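Local coordinates for N-acetylneuraminate lyase (Fusobacterium nucleatum subsp. nucleatum ATCC 25586, PDB 5ZKA), which belongs to the dihydrodipicolinate synthetase family of lyases and aldolases, enzymes built on a TIM barrel of parallel strands wrapped by helices, at residues Ile68-Glu71 with Glu72-Val76; Gly106-Val109 with Thr110-Tyr114. One frame throughout, in Å; residues are numbered along the deposited sequence.

Interaction 1 (Ile68-Glu71 with Glu72-Val76); sequences ISTE and EKKRV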
loop_
_atom_site.group_PDB
_atom_site.type_symbol
_atom_site.label_atom_id
_atom_site.label_comp_id
_atom_site.label_asym_id
_atom_site.label_seq_id
_atom_site.Cartn_x
_atom_site.Cartn_y
_atom_site.Cartn_z
ATOM N N ILE A 68 7.953 -28.975 7.927
ATOM C CA ILE A 68 7.600 -30.389 7.961
ATOM C C ILE A 68 8.288 -31.126 6.810
ATOM O O ILE A 68 8.866 -30.526 5.900
ATOM C CB ILE A 68 6.071 -30.612 7.927
ATOM C CG1 ILE A 68 5.515 -30.337 6.531
ATOM C CG2 ILE A 68 5.379 -29.689 8.935
ATOM C CD1 ILE A 68 4.009 -30.434 6.428
ATOM N N SER A 69 8.233 -32.453 6.875
ATOM C CA SER A 69 8.970 -33.294 5.942
ATOM C C SER A 69 8.227 -33.460 4.617
ATOM O O SER A 69 7.022 -33.215 4.507
ATOM C CB SER A 69 9.226 -34.670 6.556
ATOM O OG SER A 69 8.013 -35.408 6.589
ATOM N N THR A 70 8.976 -33.905 3.599
ATOM C CA THR A 70 8.386 -34.154 2.289
ATOM C C THR A 70 7.224 -35.138 2.384
ATOM O O THR A 70 6.166 -34.919 1.784
ATOM C CB THR A 70 9.454 -34.680 1.327
ATOM O OG1 THR A 70 10.545 -33.746 1.267
ATOM C CG2 THR A 70 8.873 -34.854 -0.062
ATOM N N GLU A 71 7.397 -36.222 3.142
ATOM C CA GLU A 71 6.310 -37.194 3.273
ATOM C C GLU A 71 5.121 -36.587 3.996
ATOM O O GLU A 71 3.967 -36.870 3.654
ATOM C CB GLU A 71 6.795 -38.448 4.002
ATOM C CG GLU A 71 7.709 -39.338 3.161
ATOM C CD GLU A 71 7.144 -39.640 1.774
ATOM O OE1 GLU A 71 6.299 -40.553 1.661
ATOM O OE2 GLU A 71 7.556 -38.970 0.796
ATOM N N GLU A 72 5.381 -35.740 4.988
ATOM C CA GLU A 72 4.292 -35.082 5.688
ATOM C C GLU A 72 3.558 -34.114 4.768
ATOM O O GLU A 72 2.323 -34.027 4.812
ATOM C CB GLU A 72 4.838 -34.391 6.940
ATOM C CG GLU A 72 5.095 -35.395 8.064
ATOM C CD GLU A 72 5.912 -34.851 9.225
ATOM O OE1 GLU A 72 6.670 -33.875 9.039
ATOM O OE2 GLU A 72 5.785 -35.411 10.341
ATOM N N LYS A 73 4.295 -33.401 3.901
ATOM C CA LYS A 73 3.634 -32.556 2.909
ATOM C C LYS A 73 2.713 -33.379 2.017
ATOM O O LYS A 73 1.577 -32.975 1.736
ATOM C CB LYS A 73 4.664 -31.822 2.050
ATOM C CG LYS A 73 5.464 -30.761 2.789
ATOM C CD LYS A 73 6.708 -30.381 1.962
ATOM C CE LYS A 73 7.644 -29.444 2.714
ATOM N NZ LYS A 73 8.754 -28.948 1.812
ATOM N N LYS A 74 3.190 -34.542 1.560
ATOM C CA LYS A 74 2.376 -35.386 0.688
ATOM C C LYS A 74 1.085 -35.819 1.378
ATOM O O LYS A 74 0.013 -35.838 0.758
ATOM C CB LYS A 74 3.189 -36.604 0.240
ATOM C CG LYS A 74 4.365 -36.280 -0.682
ATOM C CD LYS A 74 5.163 -37.554 -1.016
ATOM C CE LYS A 74 6.226 -37.303 -2.071
ATOM N NZ LYS A 74 7.007 -38.549 -2.356
ATOM N N ARG A 75 1.165 -36.178 2.660
ATOM C CA ARG A 75 -0.025 -36.644 3.362
ATOM C C ARG A 75 -1.052 -35.524 3.517
ATOM O O ARG A 75 -2.261 -35.761 3.411
ATOM C CB ARG A 75 0.357 -37.217 4.726
ATOM C CG ARG A 75 -0.822 -37.837 5.476
ATOM C CD ARG A 75 -1.213 -39.202 4.893
ATOM N NE ARG A 75 -2.503 -39.681 5.400
ATOM C CZ ARG A 75 -3.547 -39.990 4.631
ATOM N NH1 ARG A 75 -3.457 -39.886 3.310
ATOM N NH2 ARG A 75 -4.686 -40.409 5.178
ATOM N N VAL A 76 -0.591 -34.294 3.765
ATOM C CA VAL A 76 -1.506 -33.151 3.808
ATOM C C VAL A 76 -2.225 -32.997 2.472
ATOM O O VAL A 76 -3.446 -32.809 2.421
ATOM C CB VAL A 76 -0.746 -31.867 4.184
ATOM C CG1 VAL A 76 -1.613 -30.629 3.934
ATOM C CG2 VAL A 76 -0.295 -31.931 5.636
#
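S69 and E72 reach for each other's backbone at the start of helix 70-84 and make a capping box. S69 is the N-cap: its OG, held between the backbone N and the carbonyl carbon (chi1 73°), accepts from E72 N at 3.1 Å. In return E72 turns back over the first turn, and OE1 takes S69 N at 3.0 Å through the lone pair that faces away from OE2. This return bond is almost straight, 175° at the hydrogen. OE1 also forms a salt bridge with R283, so the same oxygen ties the helix start to a loop. Just ahead of the cap, I68 crosses the roots of E72 and K73 at a slant, its CG1 lying 3.8 Å from K73 CG. The K73 chain continues past I68 O and ends in a salt bridge with E101, which also accepts from T70 OG1.

On the side of the helix that meets helix 99-112, T70 and K74 run side by side in the same direction, T70 CG2 being 4.1 Å from K74 CE. E71 bends at chi2 (-49°) and swings its carboxylate across the K74 chain; OE2 lies 3.3 Å from K74 CD and makes a weak salt-bridge bond of 3.2 Å to K74 NZ. The stronger partner of that ammonium is E104 of helix 99-112. The box satisfies the N-H groups of S69 and E72, and acidic side chains near the helix's N-terminus should interact favourably with its dipole, while the lysines carry its charge pairing over to the next helix.

Interaction 2 (Gly106-Val109 with Thr110-Tyr114); sequences GKYV and TKLGY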
loop_
_atom_site.group_PDB
_atom_site.type_symbol
_atom_site.label_atom_id
_atom_site.label_comp_id
_atom_site.label_asym_id
_atom_site.label_seq_id
_atom_site.Cartn_x
_atom_site.Cartn_y
_atom_site.Cartn_z
ATOM N N GLY A 106 5.289 -31.589 -7.070
ATOM C CA GLY A 106 4.411 -31.131 -8.136
ATOM C C GLY A 106 3.849 -32.275 -8.959
ATOM O O GLY A 106 2.666 -32.281 -9.311
ATOM N N LYS A 107 4.683 -33.267 -9.271
ATOM C CA LYS A 107 4.169 -34.440 -9.970
ATOM C C LYS A 107 3.172 -35.199 -9.105
ATOM O O LYS A 107 2.141 -35.682 -9.596
ATOM C CB LYS A 107 5.324 -35.358 -10.379
ATOM C CG LYS A 107 6.264 -34.761 -11.422
ATOM C CD LYS A 107 7.256 -35.810 -11.928
ATOM C CE LYS A 107 8.212 -35.221 -12.961
ATOM N NZ LYS A 107 9.455 -36.039 -13.135
ATOM N N TYR A 108 3.461 -35.308 -7.808
ATOM C CA TYR A 108 2.611 -36.092 -6.921
ATOM C C TYR A 108 1.227 -35.464 -6.778
ATOM O O TYR A 108 0.209 -36.164 -6.858
ATOM C CB TYR A 108 3.289 -36.239 -5.561
ATOM C CG TYR A 108 2.486 -37.027 -4.559
ATOM C CD1 TYR A 108 2.523 -38.415 -4.555
ATOM C CD2 TYR A 108 1.701 -36.385 -3.608
ATOM C CE1 TYR A 108 1.796 -39.141 -3.639
ATOM C CE2 TYR A 108 0.976 -37.103 -2.688
ATOM C CZ TYR A 108 1.026 -38.477 -2.710
ATOM O OH TYR A 108 0.303 -39.195 -1.795
ATOM N N VAL A 109 1.158 -34.143 -6.577
ATOM C CA VAL A 109 -0.159 -33.537 -6.418
ATOM C C VAL A 109 -0.887 -33.457 -7.752
ATOM O O VAL A 109 -2.123 -33.518 -7.796
ATOM C CB VAL A 109 -0.059 -32.163 -5.736
ATOM C CG1 VAL A 109 0.663 -32.307 -4.413
ATOM C CG2 VAL A 109 0.646 -31.140 -6.627
ATOM N N THR A 110 -0.153 -33.339 -8.858
ATOM C CA THR A 110 -0.807 -33.393 -10.161
ATOM C C THR A 110 -1.490 -34.740 -10.364
ATOM O O THR A 110 -2.634 -34.797 -10.833
ATOM C CB THR A 110 0.213 -33.098 -11.262
ATOM O OG1 THR A 110 0.735 -31.777 -11.068
ATOM C CG2 THR A 110 -0.425 -33.175 -12.630
ATOM N N LYS A 111 -0.824 -35.830 -9.960
ATOM C CA LYS A 111 -1.420 -37.160 -10.055
ATOM C C LYS A 111 -2.635 -37.297 -9.141
ATOM O O LYS A 111 -3.594 -38.003 -9.477
ATOM C CB LYS A 111 -0.366 -38.224 -9.726
ATOM C CG LYS A 111 -0.863 -39.670 -9.811
ATOM C CD LYS A 111 0.245 -40.661 -9.482
ATOM C CE LYS A 111 -0.226 -42.114 -9.614
ATOM N NZ LYS A 111 -1.004 -42.579 -8.431
ATOM N N LEU A 112 -2.610 -36.641 -7.974
ATOM C CA LEU A 112 -3.758 -36.662 -7.068
ATOM C C LEU A 112 -4.963 -35.937 -7.650
ATOM O O LEU A 112 -6.092 -36.221 -7.250
ATOM C CB LEU A 112 -3.393 -36.030 -5.717
ATOM C CG LEU A 112 -2.498 -36.789 -4.728
ATOM C CD1 LEU A 112 -2.252 -35.944 -3.492
ATOM C CD2 LEU A 112 -3.059 -38.152 -4.331
ATOM N N GLY A 113 -4.752 -35.001 -8.569
ATOM C CA GLY A 113 -5.866 -34.316 -9.192
ATOM C C GLY A 113 -5.896 -32.817 -8.971
ATOM O O GLY A 113 -6.854 -32.148 -9.372
ATOM N N TYR A 114 -4.869 -32.268 -8.329
ATOM C CA TYR A 114 -4.762 -30.820 -8.229
ATOM C C TYR A 114 -4.530 -30.232 -9.614
ATOM O O TYR A 114 -3.739 -30.752 -10.403
ATOM C CB TYR A 114 -3.621 -30.415 -7.298
ATOM C CG TYR A 114 -3.873 -30.616 -5.816
ATOM C CD1 TYR A 114 -3.713 -31.871 -5.229
ATOM C CD2 TYR A 114 -4.237 -29.545 -4.997
ATOM C CE1 TYR A 114 -3.927 -32.064 -3.878
ATOM C CE2 TYR A 114 -4.442 -29.725 -3.639
ATOM C CZ TYR A 114 -4.286 -30.987 -3.084
ATOM O OH TYR A 114 -4.484 -31.174 -1.732
#
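The Y108 ring meets L112 one turn on: L112 CD1 comes obliquely from one side of the ring plane, 3.5 Å from Y108 CE2, while the K74 ammonium lies over the opposite face in a cation-pi contact. CG anti to the backbone N (chi1 180°) brings CE2 back to this leucine, and the ring's OH bonds to E78. The second ring, Y114, has V109 O at its edge, near the ring plane, 3.4 Å from CD1, while V109 CB packs 3.7 Å from the same carbon. Its OH reaches F77 O on helix 70-84.

V109 O takes part in closing the helix, whose last residue is L112. It accepts from Y114 N at 3.1 Å, and G113 N bonds weakly to T110 O; these two make the Schellman motif, with G113 turning the chain at positive phi (119°). A turn earlier, T110 N and T110 OG1, the hydroxyl at 2.7 Å, reach G106 O from opposite faces of its carbonyl plane. T110 OG1 is bonded to N145 as well. Carbonyls near the C-terminus are therefore gripped twice, G106 O by the N-H and hydroxyl of T110, V109 O by Y114 N and, weakly, G113 N, as the chain leaves for strand 117-120.

Both contacts are local, and they sit at opposite ends of adjacent barrel helices: interaction 1 opens helix 70-84 and interaction 2 closes helix 99-112. Their centres are about 13 Å apart, and they meet where K74 CB packs 3.7 Å from Y108 CE2. The 68-76 contact is at the surface, and its chemistry is that of carboxylates, a hydroxyl and lysines at a helix start. The 106-114 contact is partly buried: V109 and Y114 face strand 89-93 as well as helix 70-84, and carbonyl acceptors, rather than N-H donors, are what the end has to satisfy. The two belong to successive beta-alpha-beta units that share strand 89-93.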